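Local coordinates for Lin2004 protein (Listeria innocua, PDB 2HUJ) that is of unknown function but folds as a four-helix bundle and represents a bacterial family of uncharacterised proteins, DUF1798, at residues M20-R25 / E72-W77; W37-S42 / V103-G108. One frame throughout, in Å; residues are numbered along the deposited sequence.

How the interactions relate
Both contacts are made by helix 16-45, the first helix of the four-helix bundle. Interaction 1 joins residues near its start to 72-77 on helix 52-81. Interaction 2 joins residues near its end to 103-108, where helix 88-104 gives way to a turn. The centres of the contacts are about 27 Å apart, on opposite sides of the chain's centre, and their nearest atoms are about 15 Å apart. Along the chain the segments alternate: 20-25, 37-42, 72-77, 103-108. One long helix is therefore packed against the second helix toward one end of the bundle and against the turn that follows the third helix toward the other.

Interaction 1. Residues M20-R25 / E72-W77; sequences MELLIR and ELAIPW
Arg-25 and Glu-72 form the salt bridge of this helix-helix contact. NH1 of Arg-25 gives a hydrogen bond of 3.1 Å to OE1 of Glu-72, bent at 144°. It meets this oxygen from above the carboxylate plane. On its own helix, Arg-25 NE bonds to OE2 of Glu-21 at 3.1 Å, so two carboxylates share the guanidinium. NH1 also bonds to the backbone O of Asp-69. Three partners thus limit how the group can turn.

Apolar contacts lie beside this network. Leu-73 CD1 sits over one face of the guanidinium and comes 3.4 Å from CG of Glu-21. From 20-25, Leu-22 supplies the apolar side chain. Its CG is anti to the backbone N (chi1 -179°), which carries the two methyls toward helix 52-81. CD1 packs on Ala-74 CB at 3.9 Å and on Leu-73 CB at 4.0 Å. CD2 makes a CH-pi contact over the Trp-77 indole, 3.7 Å from the centroid of the five-membered ring.

The two helix segments cross at -124°, with axes 9.6 Å apart at closest approach. Helix 52-81 is kinked at Pro-76, whose N has no bond to the turn before; Pro-76 lies between Ala-74 and Trp-77, which both touch Leu-22. Leu-22 also touches Leu-133 of helix 112-137, and Ala-74 touches Leu-91 of helix 88-104, so all four helices of the bundle meet around this contact.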
HETATM    1  N   MSE A  20      -2.807  15.946   7.435  1.00 27.87           N
HETATM    2  CA  MSE A  20      -1.916  16.185   6.288  1.00 29.22           C
HETATM    3  C   MSE A  20      -0.861  15.089   6.232  1.00 26.12           C
HETATM    4  O   MSE A  20      -0.591  14.537   5.180  1.00 22.38           O
HETATM    5  CB  MSE A  20      -1.256  17.560   6.395  1.00 30.38           C
HETATM    6  CG  MSE A  20      -2.170  18.737   6.032  1.00 39.37           C
HETATM    7 SE   MSE A  20      -2.964  18.555   4.233  0.75 44.25          SE
HETATM    8  CE  MSE A  20      -1.395  17.953   3.211  1.00 29.99           C
ATOM      9  N   GLU A  21      -0.262  14.787   7.377  1.00 24.91           N
ATOM     10  CA  GLU A  21       0.745  13.746   7.438  1.00 25.23           C
ATOM     11  C   GLU A  21       0.177  12.398   7.031  1.00 26.16           C
ATOM     12  O   GLU A  21       0.817  11.663   6.268  1.00 26.93           O
ATOM     13  CB  GLU A  21       1.403  13.706   8.813  1.00 28.32           C
ATOM     14  CG  GLU A  21       2.598  12.728   8.867  1.00 30.62           C
ATOM     15  CD  GLU A  21       3.724  13.140   7.945  1.00 42.56           C
ATOM     16  OE1 GLU A  21       4.069  14.335   7.975  1.00 38.76           O
ATOM     17  OE2 GLU A  21       4.265  12.289   7.201  1.00 38.66           O
ATOM     18  N   LEU A  22      -1.037  12.072   7.507  1.00 23.17           N
ATOM     19  CA  LEU A  22      -1.696  10.852   7.070  1.00 23.26           C
ATOM     20  C   LEU A  22      -1.925  10.806   5.547  1.00 21.31           C
ATOM     21  O   LEU A  22      -1.634   9.800   4.923  1.00 23.51           O
ATOM     22  CB  LEU A  22      -3.037  10.660   7.811  1.00 22.60           C
ATOM     23  CG  LEU A  22      -3.821   9.392   7.454  1.00 26.22           C
ATOM     24  CD1 LEU A  22      -3.004   8.119   7.649  1.00 28.27           C
ATOM     25  CD2 LEU A  22      -5.097   9.370   8.279  1.00 26.85           C
ATOM     26  N   LEU A  23      -2.403  11.900   4.964  1.00 23.81           N
ATOM     27  CA  LEU A  23      -2.592  11.999   3.518  1.00 23.73           C
ATOM     28  C   LEU A  23      -1.308  11.697   2.759  1.00 25.84           C
ATOM     29  O   LEU A  23      -1.291  10.870   1.839  1.00 25.93           O
ATOM     30  CB  LEU A  23      -3.117  13.379   3.145  1.00 25.57           C
ATOM     31  CG  LEU A  23      -3.424  13.654   1.663  1.00 27.29           C
ATOM     32  CD1 LEU A  23      -4.286  12.585   1.057  1.00 28.61           C
ATOM     33  CD2 LEU A  23      -4.063  15.014   1.497  1.00 30.01           C
ATOM     34  N   ILE A  24      -0.221  12.347   3.173  1.00 28.62           N
ATOM     35  CA  ILE A  24       1.101  12.109   2.571  1.00 28.18           C
ATOM     36  C   ILE A  24       1.512  10.621   2.667  1.00 28.58           C
ATOM     37  O   ILE A  24       1.934  10.021   1.681  1.00 26.56           O
ATOM     38  CB  ILE A  24       2.160  13.029   3.209  1.00 30.00           C
ATOM     39  CG1 ILE A  24       1.872  14.491   2.831  1.00 28.17           C
ATOM     40  CG2 ILE A  24       3.569  12.641   2.751  1.00 34.33           C
ATOM     41  CD1 ILE A  24       2.731  15.489   3.542  1.00 29.69           C
ATOM     42  N   ARG A  25       1.335  10.009   3.837  1.00 25.63           N
ATOM     43  CA  ARG A  25       1.681   8.619   4.008  1.00 25.25           C
ATOM     44  C   ARG A  25       0.767   7.668   3.227  1.00 24.66           C
ATOM     45  O   ARG A  25       1.201   6.618   2.764  1.00 28.19           O
ATOM     46  CB  ARG A  25       1.702   8.267   5.488  1.00 26.30           C
ATOM     47  CG  ARG A  25       2.763   9.019   6.206  1.00 31.51           C
ATOM     48  CD  ARG A  25       2.802   8.699   7.632  1.00 34.44           C
ATOM     49  NE  ARG A  25       3.915   9.413   8.243  1.00 34.87           N
ATOM     50  CZ  ARG A  25       4.370   9.201   9.476  1.00 39.44           C
ATOM     51  NH1 ARG A  25       3.872   8.244  10.258  1.00 30.80           N
ATOM     52  NH2 ARG A  25       5.368   9.949   9.922  1.00 36.42           N
ATOM     53  N   GLU A  72       0.777   3.767  11.658  1.00 29.41           N
ATOM     54  CA  GLU A  72       1.081   4.578  12.852  1.00 30.02           C
ATOM     55  C   GLU A  72       0.083   5.706  13.049  1.00 27.88           C
ATOM     56  O   GLU A  72      -0.329   5.968  14.166  1.00 27.24           O
ATOM     57  CB  GLU A  72       2.498   5.147  12.739  1.00 29.22           C
ATOM     58  CG  GLU A  72       2.991   5.824  13.979  1.00 33.33           C
ATOM     59  CD  GLU A  72       4.264   6.630  13.769  1.00 40.66           C
ATOM     60  OE1 GLU A  72       4.849   6.606  12.653  1.00 48.17           O
ATOM     61  OE2 GLU A  72       4.670   7.293  14.751  1.00 55.57           O
ATOM     62  N   LEU A  73      -0.299   6.361  11.957  1.00 25.37           N
ATOM     63  CA  LEU A  73      -1.293   7.436  11.976  1.00 25.43           C
ATOM     64  C   LEU A  73      -2.712   7.007  11.626  1.00 22.65           C
ATOM     65  O   LEU A  73      -3.687   7.533  12.178  1.00 26.69           O
ATOM     66  CB  LEU A  73      -0.868   8.529  11.008  1.00 26.36           C
ATOM     67  CG  LEU A  73       0.512   9.146  11.245  1.00 34.86           C
ATOM     68  CD1 LEU A  73       0.648  10.334  10.331  1.00 36.74           C
ATOM     69  CD2 LEU A  73       0.668   9.584  12.689  1.00 35.87           C
ATOM     70  N   ALA A  74      -2.838   6.003  10.760  1.00 24.68           N
ATOM     71  CA  ALA A  74      -4.130   5.589  10.239  1.00 24.42           C
ATOM     72  C   ALA A  74      -4.977   4.880  11.281  1.00 24.94           C
ATOM     73  O   ALA A  74      -6.199   5.028  11.275  1.00 25.80           O
ATOM     74  CB  ALA A  74      -3.946   4.635   9.008  1.00 24.90           C
ATOM     75  N   ILE A  75      -4.366   4.051  12.122  1.00 25.40           N
ATOM     76  CA  ILE A  75      -5.145   3.353  13.149  1.00 26.57           C
ATOM     77  C   ILE A  75      -5.764   4.308  14.173  1.00 28.01           C
ATOM     78  O   ILE A  75      -6.987   4.266  14.371  1.00 28.34           O
ATOM     79  CB  ILE A  75      -4.380   2.176  13.797  1.00 30.23           C
ATOM     80  CG1 ILE A  75      -3.932   1.175  12.743  1.00 33.50           C
ATOM     81  CG2 ILE A  75      -5.273   1.472  14.849  1.00 32.30           C
ATOM     82  CD1 ILE A  75      -5.010   0.746  11.775  1.00 37.53           C
ATOM     83  N   PRO A  76      -4.960   5.187  14.810  1.00 29.11           N
ATOM     84  CA  PRO A  76      -5.568   6.202  15.690  1.00 28.50           C
ATOM     85  C   PRO A  76      -6.630   7.049  14.966  1.00 28.50           C
ATOM     86  O   PRO A  76      -7.697   7.341  15.524  1.00 28.48           O
ATOM     87  CB  PRO A  76      -4.372   7.073  16.080  1.00 32.19           C
ATOM     88  CG  PRO A  76      -3.184   6.187  15.917  1.00 34.01           C
ATOM     89  CD  PRO A  76      -3.487   5.245  14.827  1.00 29.85           C
ATOM     90  N   TRP A  77      -6.354   7.425  13.722  1.00 27.34           N
ATOM     91  CA  TRP A  77      -7.330   8.183  12.942  1.00 24.06           C
ATOM     92  C   TRP A  77      -8.624   7.408  12.747  1.00 26.59           C
ATOM     93  O   TRP A  77      -9.703   7.939  12.990  1.00 25.70           O
ATOM     94  CB  TRP A  77      -6.748   8.580  11.587  1.00 25.48           C
ATOM     95  CG  TRP A  77      -7.734   9.108  10.591  1.00 24.40           C
ATOM     96  CD1 TRP A  77      -8.269  10.353  10.559  1.00 27.69           C
ATOM     97  CD2 TRP A  77      -8.256   8.420   9.441  1.00 27.01           C
ATOM     98  NE1 TRP A  77      -9.119  10.470   9.489  1.00 30.27           N
ATOM     99  CE2 TRP A  77      -9.114   9.304   8.781  1.00 27.53           C
ATOM    100  CE3 TRP A  77      -8.072   7.148   8.908  1.00 26.48           C
ATOM    101  CZ2 TRP A  77      -9.788   8.956   7.611  1.00 28.36           C
ATOM    102  CZ3 TRP A  77      -8.743   6.813   7.764  1.00 26.05           C
ATOM    103  CH2 TRP A  77      -9.596   7.709   7.132  1.00 28.89           C
TER

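Interaction 2. Residues W37-S42 / V103-G108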
ATOM      1  N   TRP A  37       3.040  -3.583  -8.446  1.00 26.47           N
ATOM      2  CA  TRP A  37       2.292  -4.029  -9.627  1.00 26.88           C
ATOM      3  C   TRP A  37       3.138  -3.869 -10.879  1.00 26.69           C
ATOM      4  O   TRP A  37       3.193  -4.757 -11.724  1.00 24.33           O
ATOM      5  CB  TRP A  37       1.019  -3.192  -9.717  1.00 28.32           C
ATOM      6  CG  TRP A  37       0.116  -3.476 -10.863  1.00 25.10           C
ATOM      7  CD1 TRP A  37      -0.278  -2.596 -11.810  1.00 30.22           C
ATOM      8  CD2 TRP A  37      -0.557  -4.726 -11.168  1.00 23.81           C
ATOM      9  NE1 TRP A  37      -1.149  -3.199 -12.682  1.00 28.45           N
ATOM     10  CE2 TRP A  37      -1.336  -4.501 -12.322  1.00 29.99           C
ATOM     11  CE3 TRP A  37      -0.565  -5.994 -10.580  1.00 30.23           C
ATOM     12  CZ2 TRP A  37      -2.097  -5.518 -12.936  1.00 29.84           C
ATOM     13  CZ3 TRP A  37      -1.342  -7.004 -11.179  1.00 29.58           C
ATOM     14  CH2 TRP A  37      -2.095  -6.752 -12.327  1.00 29.18           C
ATOM     15  N   GLU A  38       3.816  -2.736 -11.013  1.00 27.83           N
ATOM     16  CA  GLU A  38       4.652  -2.532 -12.196  1.00 29.14           C
ATOM     17  C   GLU A  38       5.860  -3.454 -12.245  1.00 26.71           C
ATOM     18  O   GLU A  38       6.226  -3.914 -13.322  1.00 28.18           O
ATOM     19  CB  GLU A  38       5.096  -1.079 -12.318  1.00 27.75           C
ATOM     20  CG  GLU A  38       3.922  -0.081 -12.514  1.00 39.19           C
ATOM     21  CD  GLU A  38       3.161  -0.264 -13.836  1.00 54.06           C
ATOM     22  OE1 GLU A  38       3.752  -0.776 -14.831  1.00 57.18           O
ATOM     23  OE2 GLU A  38       1.967   0.115 -13.874  1.00 57.11           O
ATOM     24  N   LEU A  39       6.458  -3.755 -11.098  1.00 26.96           N
ATOM     25  CA  LEU A  39       7.569  -4.716 -11.049  1.00 26.25           C
ATOM     26  C   LEU A  39       7.079  -6.100 -11.469  1.00 25.67           C
ATOM     27  O   LEU A  39       7.712  -6.774 -12.276  1.00 26.01           O
ATOM     28  CB  LEU A  39       8.205  -4.752  -9.644  1.00 26.79           C
ATOM     29  CG  LEU A  39       9.347  -5.755  -9.424  1.00 29.05           C
ATOM     30  CD1 LEU A  39      10.467  -5.484 -10.408  1.00 30.79           C
ATOM     31  CD2 LEU A  39       9.849  -5.664  -8.005  1.00 28.67           C
ATOM     32  N   TYR A  40       5.925  -6.491 -10.935  1.00 23.36           N
ATOM     33  CA  TYR A  40       5.322  -7.784 -11.266  1.00 23.84           C
ATOM     34  C   TYR A  40       5.092  -7.896 -12.756  1.00 25.52           C
ATOM     35  O   TYR A  40       5.496  -8.897 -13.394  1.00 25.24           O
ATOM     36  CB  TYR A  40       4.036  -7.981 -10.481  1.00 24.57           C
ATOM     37  CG  TYR A  40       3.218  -9.160 -10.934  1.00 23.48           C
ATOM     38  CD1 TYR A  40       3.722 -10.450 -10.906  1.00 27.00           C
ATOM     39  CD2 TYR A  40       1.942  -8.972 -11.452  1.00 25.12           C
ATOM     40  CE1 TYR A  40       2.955 -11.538 -11.325  1.00 27.89           C
ATOM     41  CE2 TYR A  40       1.191 -10.054 -11.900  1.00 25.72           C
ATOM     42  CZ  TYR A  40       1.688 -11.329 -11.832  1.00 24.18           C
ATOM     43  OH  TYR A  40       0.907 -12.369 -12.286  1.00 25.69           O
ATOM     44  N   LEU A  41       4.397  -6.901 -13.316  1.00 25.40           N
ATOM     45  CA  LEU A  41       4.080  -6.910 -14.743  1.00 27.16           C
ATOM     46  C   LEU A  41       5.344  -7.002 -15.579  1.00 28.48           C
ATOM     47  O   LEU A  41       5.382  -7.738 -16.571  1.00 28.03           O
ATOM     48  CB  LEU A  41       3.268  -5.686 -15.145  1.00 26.35           C
ATOM     49  CG  LEU A  41       1.844  -5.643 -14.582  1.00 26.75           C
ATOM     50  CD1 LEU A  41       1.135  -4.408 -15.074  1.00 30.82           C
ATOM     51  CD2 LEU A  41       1.052  -6.914 -14.878  1.00 31.80           C
ATOM     52  N   SER A  42       6.380  -6.273 -15.186  1.00 27.51           N
ATOM     53  CA  SER A  42       7.635  -6.331 -15.921  1.00 27.30           C
ATOM     54  C   SER A  42       8.260  -7.722 -15.878  1.00 26.99           C
ATOM     55  O   SER A  42       8.770  -8.211 -16.876  1.00 30.29           O
ATOM     56  CB  SER A  42       8.630  -5.275 -15.436  1.00 28.62           C
ATOM     57  OG  SER A  42       9.235  -5.625 -14.193  1.00 39.60           O
ATOM     58  N   VAL A 103       6.801  -8.974  -2.156  1.00 27.95           N
ATOM     59  CA  VAL A 103       7.570 -10.231  -2.296  1.00 28.04           C
ATOM     60  C   VAL A 103       7.251 -10.968  -3.609  1.00 27.88           C
ATOM     61  O   VAL A 103       8.145 -11.357  -4.343  1.00 27.83           O
ATOM     62  CB  VAL A 103       7.316 -11.139  -1.103  1.00 29.24           C
ATOM     63  CG1 VAL A 103       8.022 -12.446  -1.272  1.00 29.84           C
ATOM     64  CG2 VAL A 103       7.731 -10.439   0.178  1.00 30.44           C
ATOM     65  N   SER A 104       5.960 -11.099  -3.934  1.00 26.69           N
ATOM     66  CA  SER A 104       5.520 -11.804  -5.156  1.00 28.65           C
ATOM     67  C   SER A 104       5.926 -11.102  -6.454  1.00 26.53           C
ATOM     68  O   SER A 104       6.047 -11.753  -7.482  1.00 26.99           O
ATOM     69  CB  SER A 104       3.997 -11.965  -5.130  1.00 28.54           C
ATOM     70  OG  SER A 104       3.630 -12.833  -4.074  1.00 30.03           O
ATOM     71  N   ALA A 105       6.132  -9.777  -6.398  1.00 24.93           N
ATOM     72  CA  ALA A 105       6.472  -9.021  -7.593  1.00 25.90           C
ATOM     73  C   ALA A 105       7.774  -9.518  -8.283  1.00 27.66           C
ATOM     74  O   ALA A 105       7.961  -9.332  -9.457  1.00 28.32           O
ATOM     75  CB  ALA A 105       6.618  -7.589  -7.253  1.00 27.34           C
ATOM     76  N   PHE A 106       8.673 -10.115  -7.515  1.00 26.70           N
ATOM     77  CA  PHE A 106       9.921 -10.633  -8.084  1.00 26.30           C
ATOM     78  C   PHE A 106       9.746 -11.912  -8.888  1.00 28.41           C
ATOM     79  O   PHE A 106      10.698 -12.363  -9.524  1.00 28.28           O
ATOM     80  CB  PHE A 106      10.941 -10.843  -6.960  1.00 27.02           C
ATOM     81  CG  PHE A 106      11.446  -9.548  -6.391  1.00 26.99           C
ATOM     82  CD1 PHE A 106      10.750  -8.890  -5.389  1.00 27.86           C
ATOM     83  CD2 PHE A 106      12.569  -8.937  -6.941  1.00 30.05           C
ATOM     84  CE1 PHE A 106      11.198  -7.669  -4.899  1.00 26.54           C
ATOM     85  CE2 PHE A 106      13.019  -7.696  -6.461  1.00 27.99           C
ATOM     86  CZ  PHE A 106      12.329  -7.074  -5.438  1.00 28.55           C
ATOM     87  N   ASN A 107       8.533 -12.475  -8.872  1.00 27.01           N
ATOM     88  CA  ASN A 107       8.220 -13.691  -9.577  1.00 28.48           C
ATOM     89  C   ASN A 107       7.076 -13.432 -10.549  1.00 26.27           C
ATOM     90  O   ASN A 107       5.904 -13.347 -10.147  1.00 27.07           O
ATOM     91  CB  ASN A 107       7.828 -14.770  -8.586  1.00 26.12           C
ATOM     92  CG  ASN A 107       7.433 -16.074  -9.267  1.00 25.34           C
ATOM     93  OD1 ASN A 107       7.623 -16.257 -10.470  1.00 28.70           O
ATOM     94  ND2 ASN A 107       6.882 -16.992  -8.486  1.00 30.14           N
ATOM     95  N   GLY A 108       7.423 -13.284 -11.817  1.00 27.68           N
ATOM     96  CA  GLY A 108       6.441 -13.049 -12.860  1.00 26.87           C
ATOM     97  C   GLY A 108       5.437 -14.158 -13.066  1.00 27.79           C
ATOM     98  O   GLY A 108       4.432 -13.949 -13.724  1.00 30.94           O
TER
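Leu-39 and Tyr-40 of helix 16-45 pack against the type I beta turn Ser-104 to Asn-107, near one end of the four-helix bundle. Leu-39 can be followed outward. Its CB lies 4.0 Å from CB of Ala-105. With chi1 at 178°, CG swings away from the backbone N and reaches O and CB of Ala-105. The CD2 branch goes furthest into the contact. It touches Ala-105 CB at 3.8 Å and makes a CH-pi contact over the face of Phe-106, 3.9 Å from the ring centroid and 15° off the normal. Phe-106 also touches Met-56, and Leu-39 touches Phe-59, both on helix 52-81.

Tyr-40 comes close to the backbone. Its CA makes a CA-H...O contact with O of Ala-105 at 3.6 Å. That oxygen also accepts a hydrogen bond from Asn-43 ND2. The Tyr-40 ring stacks with Phe-115, and its hydroxyl is hydrogen-bonded to O of Ser-110. These partners hold the ring beside the end of the turn. No hydrogen bond joins the two segments directly. At the ring edge, Tyr-40 CE1 lies 3.7 Å from the carbonyl O of Asn-107, which is near the ring plane.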